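Side-chain contacts in tryptophan synthase alpha chain (Campylobacter jejuni, PDB 3THA), which probably catalyses the aldol cleavage of indoleglycerol phosphate to indole and glyceraldehyde 3-phosphate, the alpha-subunit step in tryptophan biosynthesis: residues F206-Q209 against D213-R216; S40-L45 against K244-I249; G175-G178 against V182-A185. All coordinates share one frame; numbering follows the deposited sequence.

Interaction 1 of 3, residues F206-Q209 against D213-R216; sequences FGIQ and DVKR
Ile208 and Asp213 bring the two backbones closest, with 6.3 Å between Ile208 CA and Asp213 CA, where the loop leaving strand 202-205 bends round to enter helix 212-217. This is a beta-alpha turn of the TIM barrel, on the C-terminal side of its strand; in TrpA enzymes the glycine-containing loop after this strand contributes to the phosphate site of the substrate. Gly207 is well suited to the bend: at its backbone angles a CB would press on the carbonyl O of Phe206. The polar half of the contact belongs to Asp213, whose carboxylate reaches back from the helix to the loop. Gln209 N donates to Asp213 OD2 over 3.1 Å, using the anti lone pair of that oxygen, with a bent N-H...O angle of 145°. The same OD2 rests 3.8 Å from Ile208 CA. The other oxygen, Asp213 OD1, faces Arg216 NH1 at 3.2 Å but lies off the plane of the guanidinium, with no N-H aimed at it, so charge alone pairs them. Asn210 OD1 accepts a bond from Asp213 N, adding a second tie between loop and helix. The apolar half is a single side-chain pair: Ile208 and Val214 cross at about a right angle, and both also pack on Val224 of the next strand, 223-226. With chi1 -43° the CG2 methyl of Ile208 stands anti to the backbone N and points to the helix, where Ile208 CG2 meets Val214 CG1 at 3.7 Å.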
loop_
_atom_site.group_PDB
_atom_site.type_symbol
_atom_site.label_atom_id
_atom_site.label_comp_id
_atom_site.label_asym_id
_atom_site.label_seq_id
_atom_site.Cartn_x
_atom_site.Cartn_y
_atom_site.Cartn_z
ATOM N N PHE B 206 9.314 9.651 0.006
ATOM C CA PHE B 206 8.969 8.927 1.272
ATOM C C PHE B 206 9.415 9.660 2.553
ATOM O O PHE B 206 10.607 9.778 2.831
ATOM C CB PHE B 206 9.391 7.421 1.329
ATOM C CG PHE B 206 8.855 6.697 2.565
ATOM C CD1 PHE B 206 7.679 5.962 2.496
ATOM C CD2 PHE B 206 9.499 6.817 3.807
ATOM C CE1 PHE B 206 7.158 5.350 3.634
ATOM C CE2 PHE B 206 8.992 6.199 4.956
ATOM C CZ PHE B 206 7.814 5.466 4.875
ATOM N N GLY B 207 8.435 10.154 3.317
ATOM C CA GLY B 207 8.708 10.759 4.623
ATOM C C GLY B 207 8.657 12.273 4.623
ATOM O O GLY B 207 8.385 12.896 5.654
ATOM N N ILE B 208 8.915 12.866 3.463
ATOM C CA ILE B 208 8.980 14.311 3.345
ATOM C C ILE B 208 7.625 14.885 3.771
ATOM O O ILE B 208 6.567 14.414 3.312
ATOM C CB ILE B 208 9.428 14.743 1.915
ATOM C CG1 ILE B 208 10.598 13.846 1.458
ATOM C CG2 ILE B 208 9.777 16.239 1.875
ATOM C CD1 ILE B 208 11.364 14.332 0.272
ATOM N N GLN B 209 7.674 15.886 4.658
ATOM C CA GLN B 209 6.479 16.393 5.350
ATOM C C GLN B 209 6.387 17.913 5.485
ATOM O O GLN B 209 5.357 18.514 5.175
ATOM C CB GLN B 209 6.384 15.781 6.756
ATOM C CG GLN B 209 5.705 14.414 6.799
ATOM C CD GLN B 209 5.352 13.995 8.212
ATOM O OE1 GLN B 209 6.071 13.194 8.827
ATOM N NE2 GLN B 209 4.250 14.551 8.752
ATOM N N ASP B 213 12.323 20.628 5.562
ATOM C CA ASP B 213 12.406 19.178 5.350
ATOM C C ASP B 213 12.562 18.939 3.844
ATOM O O ASP B 213 13.033 17.902 3.432
ATOM C CB ASP B 213 11.059 18.570 5.790
ATOM C CG ASP B 213 11.166 17.206 6.490
ATOM O OD1 ASP B 213 12.074 16.950 7.296
ATOM O OD2 ASP B 213 10.249 16.392 6.278
ATOM N N VAL B 214 12.118 19.884 3.018
ATOM C CA VAL B 214 12.327 19.729 1.586
ATOM C C VAL B 214 13.529 20.523 1.133
ATOM O O VAL B 214 14.189 20.131 0.179
ATOM C CB VAL B 214 11.062 20.008 0.700
ATOM C CG1 VAL B 214 9.807 19.916 1.508
ATOM C CG2 VAL B 214 11.162 21.322 -0.051
ATOM N N LYS B 215 13.837 21.612 1.831
ATOM C CA LYS B 215 15.003 22.402 1.460
ATOM C C LYS B 215 16.300 21.632 1.761
ATOM O O LYS B 215 17.369 21.975 1.239
ATOM C CB LYS B 215 14.977 23.801 2.085
ATOM C CG LYS B 215 14.302 24.860 1.198
ATOM C CD LYS B 215 14.245 26.237 1.876
ATOM C CE LYS B 215 13.870 27.323 0.852
ATOM N NZ LYS B 215 12.987 28.425 1.371
ATOM N N ARG B 216 16.194 20.571 2.560
ATOM C CA ARG B 216 17.365 19.756 2.866
ATOM C C ARG B 216 17.536 18.594 1.882
ATOM O O ARG B 216 18.624 18.356 1.363
ATOM C CB ARG B 216 17.377 19.294 4.335
ATOM C CG ARG B 216 16.488 18.108 4.687
ATOM C CD ARG B 216 16.978 17.437 5.981
ATOM N NE ARG B 216 16.734 18.244 7.179
ATOM C CZ ARG B 216 15.858 17.920 8.126
ATOM N NH1 ARG B 216 15.158 16.785 8.033
ATOM N NH2 ARG B 216 15.683 18.720 9.171
#

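Interaction 2 of 3, residues S40-L45 against K244-I249; sequences SPIDIL and KDIEEI
Ile42 CD1 touches Ile246 CG2 at 3.5 Å, the two branched chains lying at a slant to each other just ahead of strand 44-48. Ile42 extends CG1 and CD1 toward the helix (chi2 164°), while Ile246 offers the methyl that stands anti to its own N. Beside them the ring of Pro41 lies against the stem of Glu247, with Pro41 CG 3.7 Å from Glu247 CG. The extended Glu247 chain carries its carboxylate alongside the ring, Glu247 OE2 lying 3.8 Å from Pro41 CG at the exposed side of the contact. Pro41 CG also sits 3.8 Å from the backbone Ile246 O. In the TIM barrel the chain's final helix, 239-248, here packs beside the entry to the second strand, and Phe33 of helix 27-35 touches both Ile42 and Ile246. Ile230 of helix 228-233 also packs on Ile246.

The hydrogen bonds lie on the loop side. Within the loop, Ile42 N gives a weak bond to Ser40 OG at 3.5 Å. Pro41 O and Ile42 O are bonded in turn by Asn16 ND2 and Lys89 NZ.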
loop_
_atom_site.group_PDB
_atom_site.type_symbol
_atom_site.label_atom_id
_atom_site.label_comp_id
_atom_site.label_asym_id
_atom_site.label_seq_id
_atom_site.Cartn_x
_atom_site.Cartn_y
_atom_site.Cartn_z
ATOM N N SER B 40 1.402 26.439 -10.356
ATOM C CA SER B 40 1.884 25.950 -9.060
ATOM C C SER B 40 3.379 25.696 -9.170
ATOM O O SER B 40 3.863 25.513 -10.272
ATOM C CB SER B 40 1.165 24.653 -8.666
ATOM O OG SER B 40 1.637 23.580 -9.466
ATOM N N PRO B 41 4.117 25.640 -8.045
ATOM C CA PRO B 41 5.558 25.442 -8.209
ATOM C C PRO B 41 5.964 23.959 -8.430
ATOM O O PRO B 41 7.157 23.621 -8.445
ATOM C CB PRO B 41 6.121 26.002 -6.901
ATOM C CG PRO B 41 5.068 25.690 -5.892
ATOM C CD PRO B 41 3.728 25.610 -6.623
ATOM N N ILE B 42 4.983 23.096 -8.657
ATOM C CA ILE B 42 5.219 21.668 -8.935
ATOM C C ILE B 42 5.617 21.454 -10.396
ATOM O O ILE B 42 4.934 21.935 -11.314
ATOM C CB ILE B 42 3.953 20.864 -8.648
ATOM C CG1 ILE B 42 3.572 21.028 -7.170
ATOM C CG2 ILE B 42 4.104 19.408 -9.079
ATOM C CD1 ILE B 42 2.145 20.603 -6.852
ATOM N N ASP B 43 6.706 20.710 -10.604
ATOM C CA ASP B 43 7.276 20.487 -11.925
ATOM C C ASP B 43 6.752 19.181 -12.521
ATOM O O ASP B 43 6.533 19.091 -13.737
ATOM C CB ASP B 43 8.799 20.424 -11.839
ATOM C CG ASP B 43 9.411 21.708 -11.317
ATOM O OD1 ASP B 43 8.964 22.804 -11.736
ATOM O OD2 ASP B 43 10.359 21.629 -10.503
ATOM N N ILE B 44 6.567 18.171 -11.670
ATOM C CA ILE B 44 6.103 16.869 -12.102
ATOM C C ILE B 44 5.040 16.420 -11.130
ATOM O O ILE B 44 5.307 16.349 -9.946
ATOM C CB ILE B 44 7.255 15.857 -12.054
ATOM C CG1 ILE B 44 8.409 16.396 -12.856
ATOM C CG2 ILE B 44 6.806 14.434 -12.514
ATOM C CD1 ILE B 44 9.708 15.818 -12.482
ATOM N N LEU B 45 3.855 16.089 -11.633
ATOM C CA LEU B 45 2.817 15.557 -10.789
ATOM C C LEU B 45 2.621 14.077 -10.960
ATOM O O LEU B 45 2.495 13.586 -12.118
ATOM C CB LEU B 45 1.501 16.251 -11.090
ATOM C CG LEU B 45 0.365 15.898 -10.147
ATOM C CD1 LEU B 45 0.674 16.471 -8.765
ATOM C CD2 LEU B 45 -0.985 16.437 -10.709
ATOM N N LYS B 244 -2.380 27.286 -1.577
ATOM C CA LYS B 244 -1.482 28.051 -0.694
ATOM C C LYS B 244 -0.554 27.123 0.112
ATOM O O LYS B 244 0.632 27.399 0.255
ATOM C CB LYS B 244 -2.269 29.039 0.217
ATOM C CG LYS B 244 -1.681 29.291 1.634
ATOM C CD LYS B 244 -2.641 30.074 2.550
ATOM C CE LYS B 244 -2.559 29.610 3.998
ATOM N NZ LYS B 244 -2.707 30.773 4.926
ATOM N N ASP B 245 -1.113 26.034 0.625
ATOM C CA ASP B 245 -0.381 25.015 1.373
ATOM C C ASP B 245 0.644 24.251 0.514
ATOM O O ASP B 245 1.641 23.763 1.032
ATOM C CB ASP B 245 -1.359 23.993 1.925
ATOM C CG ASP B 245 -2.194 24.526 3.032
ATOM O OD1 ASP B 245 -1.971 25.685 3.435
ATOM O OD2 ASP B 245 -3.085 23.784 3.505
ATOM N N ILE B 246 0.378 24.131 -0.783
ATOM C CA ILE B 246 1.302 23.501 -1.700
ATOM C C ILE B 246 2.393 24.455 -2.161
ATOM O O ILE B 246 3.254 24.095 -2.961
ATOM C CB ILE B 246 0.582 22.954 -2.929
ATOM C CG1 ILE B 246 -0.211 21.719 -2.573
ATOM C CG2 ILE B 246 1.548 22.610 -3.997
ATOM C CD1 ILE B 246 -1.168 21.320 -3.657
ATOM N N GLU B 247 2.372 25.679 -1.688
ATOM C CA GLU B 247 3.459 26.547 -2.051
ATOM C C GLU B 247 4.224 26.916 -0.793
ATOM O O GLU B 247 5.294 27.567 -0.838
ATOM C CB GLU B 247 2.949 27.766 -2.817
ATOM C CG GLU B 247 4.070 28.421 -3.620
ATOM C CD GLU B 247 3.588 29.219 -4.811
ATOM O OE1 GLU B 247 2.409 29.665 -4.794
ATOM O OE2 GLU B 247 4.405 29.403 -5.753
ATOM N N GLU B 248 3.640 26.483 0.328
ATOM C CA GLU B 248 4.294 26.528 1.631
ATOM C C GLU B 248 5.318 25.393 1.614
ATOM O O GLU B 248 6.460 25.540 2.028
ATOM C CB GLU B 248 3.264 26.313 2.747
ATOM C CG GLU B 248 3.707 26.745 4.148
ATOM C CD GLU B 248 2.541 27.338 4.992
ATOM O OE1 GLU B 248 1.337 27.158 4.625
ATOM O OE2 GLU B 248 2.828 28.005 6.018
ATOM N N ILE B 249 4.906 24.265 1.082
ATOM C CA ILE B 249 5.767 23.114 1.049
ATOM C C ILE B 249 6.982 23.338 0.136
ATOM O O ILE B 249 8.077 22.940 0.490
ATOM C CB ILE B 249 4.944 21.876 0.753
ATOM C CG1 ILE B 249 3.959 21.658 1.913
ATOM C CG2 ILE B 249 5.828 20.628 0.520
ATOM C CD1 ILE B 249 2.844 20.641 1.647
#

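Interaction 3 of 3, residues G175-G178 against V182-A185; sequences GITG and VEEA
Ile176 and Glu183 make the single hydrogen bond across this contact, which folds the turn 175-178 against the first part of helix 180-195. Ile176 N donates to Glu183 OE2 over 2.8 Å with an N-H...O angle of 143°, and the nitrogen meets the oxygen nearly along its C-O bond. Two further amide nitrogens stand near the same oxygen: Gly175 N is 3.3 Å from Glu183 OE2 but badly angled for a bond, and Thr177 N is 3.5 Å from it. The turn thus curls round one carboxylate oxygen, and the amide dipoles would be expected to steady its negative charge. Glu183 gets there by a bend in its chain: CG lies beside the backbone N (chi1 -81°), and a chi2 of -95° then carries the carboxylate out to the loop.

Packing surrounds this polar centre. The Ile176 side chain crosses that of Glu183 at about a right angle, with Ile176 CB 3.4 Å from Glu183 OE2 and Ile176 CG1 following at 3.5 Å, so that the aliphatic root of Ile176 lies beside Glu183 OE2. Thr177 runs past Glu183 in the opposite direction, its OG1 3.8 Å from Glu183 CG. The same hydroxyl oxygen, Thr177 OG1, touches Val182 CG1 at 4.0 Å, a loose contact between two exposed residues.

The site is a surface turn of the barrel, in the loop following strand 168-171; in TrpA relatives this loop is mobile and closes over the active site. Ile176 also packs on Val150 and Thr151, in the loop after strand 143-148, and on Asp70 of a second copy of this chain, while Glu183 touches Ser173 and Glu184 makes a long, weak ion pair with Arg216 of helix 212-217.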
loop_
_atom_site.group_PDB
_atom_site.type_symbol
_atom_site.label_atom_id
_atom_site.label_comp_id
_atom_site.label_asym_id
_atom_site.label_seq_id
_atom_site.Cartn_x
_atom_site.Cartn_y
_atom_site.Cartn_z
ATOM N N GLY B 175 14.882 3.989 9.150
ATOM C CA GLY B 175 15.212 3.031 10.205
ATOM C C GLY B 175 16.495 2.227 10.129
ATOM O O GLY B 175 16.648 1.229 10.846
ATOM N N ILE B 176 17.420 2.637 9.267
ATOM C CA ILE B 176 18.737 1.990 9.246
ATOM C C ILE B 176 19.480 2.432 10.512
ATOM O O ILE B 176 20.276 1.675 11.077
ATOM C CB ILE B 176 19.531 2.222 7.919
ATOM C CG1 ILE B 176 18.622 2.019 6.711
ATOM C CG2 ILE B 176 20.713 1.248 7.805
ATOM C CD1 ILE B 176 19.237 2.450 5.414
ATOM N N THR B 177 19.166 3.645 10.976
ATOM C CA THR B 177 19.456 4.031 12.359
ATOM C C THR B 177 18.240 4.651 13.065
ATOM O O THR B 177 18.113 4.564 14.293
ATOM C CB THR B 177 20.706 4.934 12.498
ATOM O OG1 THR B 177 21.027 5.531 11.237
ATOM C CG2 THR B 177 21.881 4.121 12.963
ATOM N N GLY B 178 17.342 5.251 12.294
ATOM C CA GLY B 178 16.248 6.010 12.898
ATOM C C GLY B 178 16.668 7.389 13.409
ATOM O O GLY B 178 15.812 8.275 13.571
ATOM N N VAL B 182 22.362 11.590 10.164
ATOM C CA VAL B 182 23.182 10.493 9.657
ATOM C C VAL B 182 22.560 9.949 8.382
ATOM O O VAL B 182 23.164 10.021 7.305
ATOM C CB VAL B 182 23.260 9.341 10.661
ATOM C CG1 VAL B 182 23.812 8.080 9.991
ATOM C CG2 VAL B 182 24.081 9.737 11.888
ATOM N N GLU B 183 21.352 9.392 8.537
ATOM C CA GLU B 183 20.459 8.977 7.429
ATOM C C GLU B 183 20.450 9.979 6.243
ATOM O O GLU B 183 20.295 9.570 5.095
ATOM C CB GLU B 183 19.030 8.663 7.948
ATOM C CG GLU B 183 18.834 7.246 8.579
ATOM C CD GLU B 183 18.297 6.167 7.596
ATOM O OE1 GLU B 183 18.356 6.347 6.349
ATOM O OE2 GLU B 183 17.801 5.123 8.080
ATOM N N GLU B 184 20.666 11.270 6.512
ATOM C CA GLU B 184 20.924 12.219 5.429
ATOM C C GLU B 184 22.191 11.861 4.632
ATOM O O GLU B 184 22.087 11.481 3.476
ATOM C CB GLU B 184 21.002 13.632 5.958
ATOM C CG GLU B 184 21.099 14.665 4.871
ATOM C CD GLU B 184 20.877 16.074 5.397
ATOM O OE1 GLU B 184 21.815 16.894 5.295
ATOM O OE2 GLU B 184 19.772 16.364 5.921
ATOM N N ALA B 185 23.375 11.947 5.252
ATOM C CA ALA B 185 24.655 11.542 4.599
ATOM C C ALA B 185 24.668 10.146 3.926
ATOM O O ALA B 185 25.270 9.953 2.863
ATOM C CB ALA B 185 25.832 11.684 5.574
#

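From the N terminus, the chain first supplies residues 40-45, at the entry to strand 44-48, whose partner in interaction 2 comes almost two hundred residues later on helix 239-248; that long closure joins the second strand's approach to the last helix of the barrel. Interactions 3 and 1 both fall within this span, one after the other without crossing. Each is a short loop-to-helix closure, interaction 3 following strand 168-171 and interaction 1 following strand 202-205. Helices 180-195 and 212-217 lie in contact, linking interactions 3 and 1, while Val214 CG2 packs on Ile249 O at 3.5 Å, linking interactions 1 and 2. Interactions 2 and 3 do not touch.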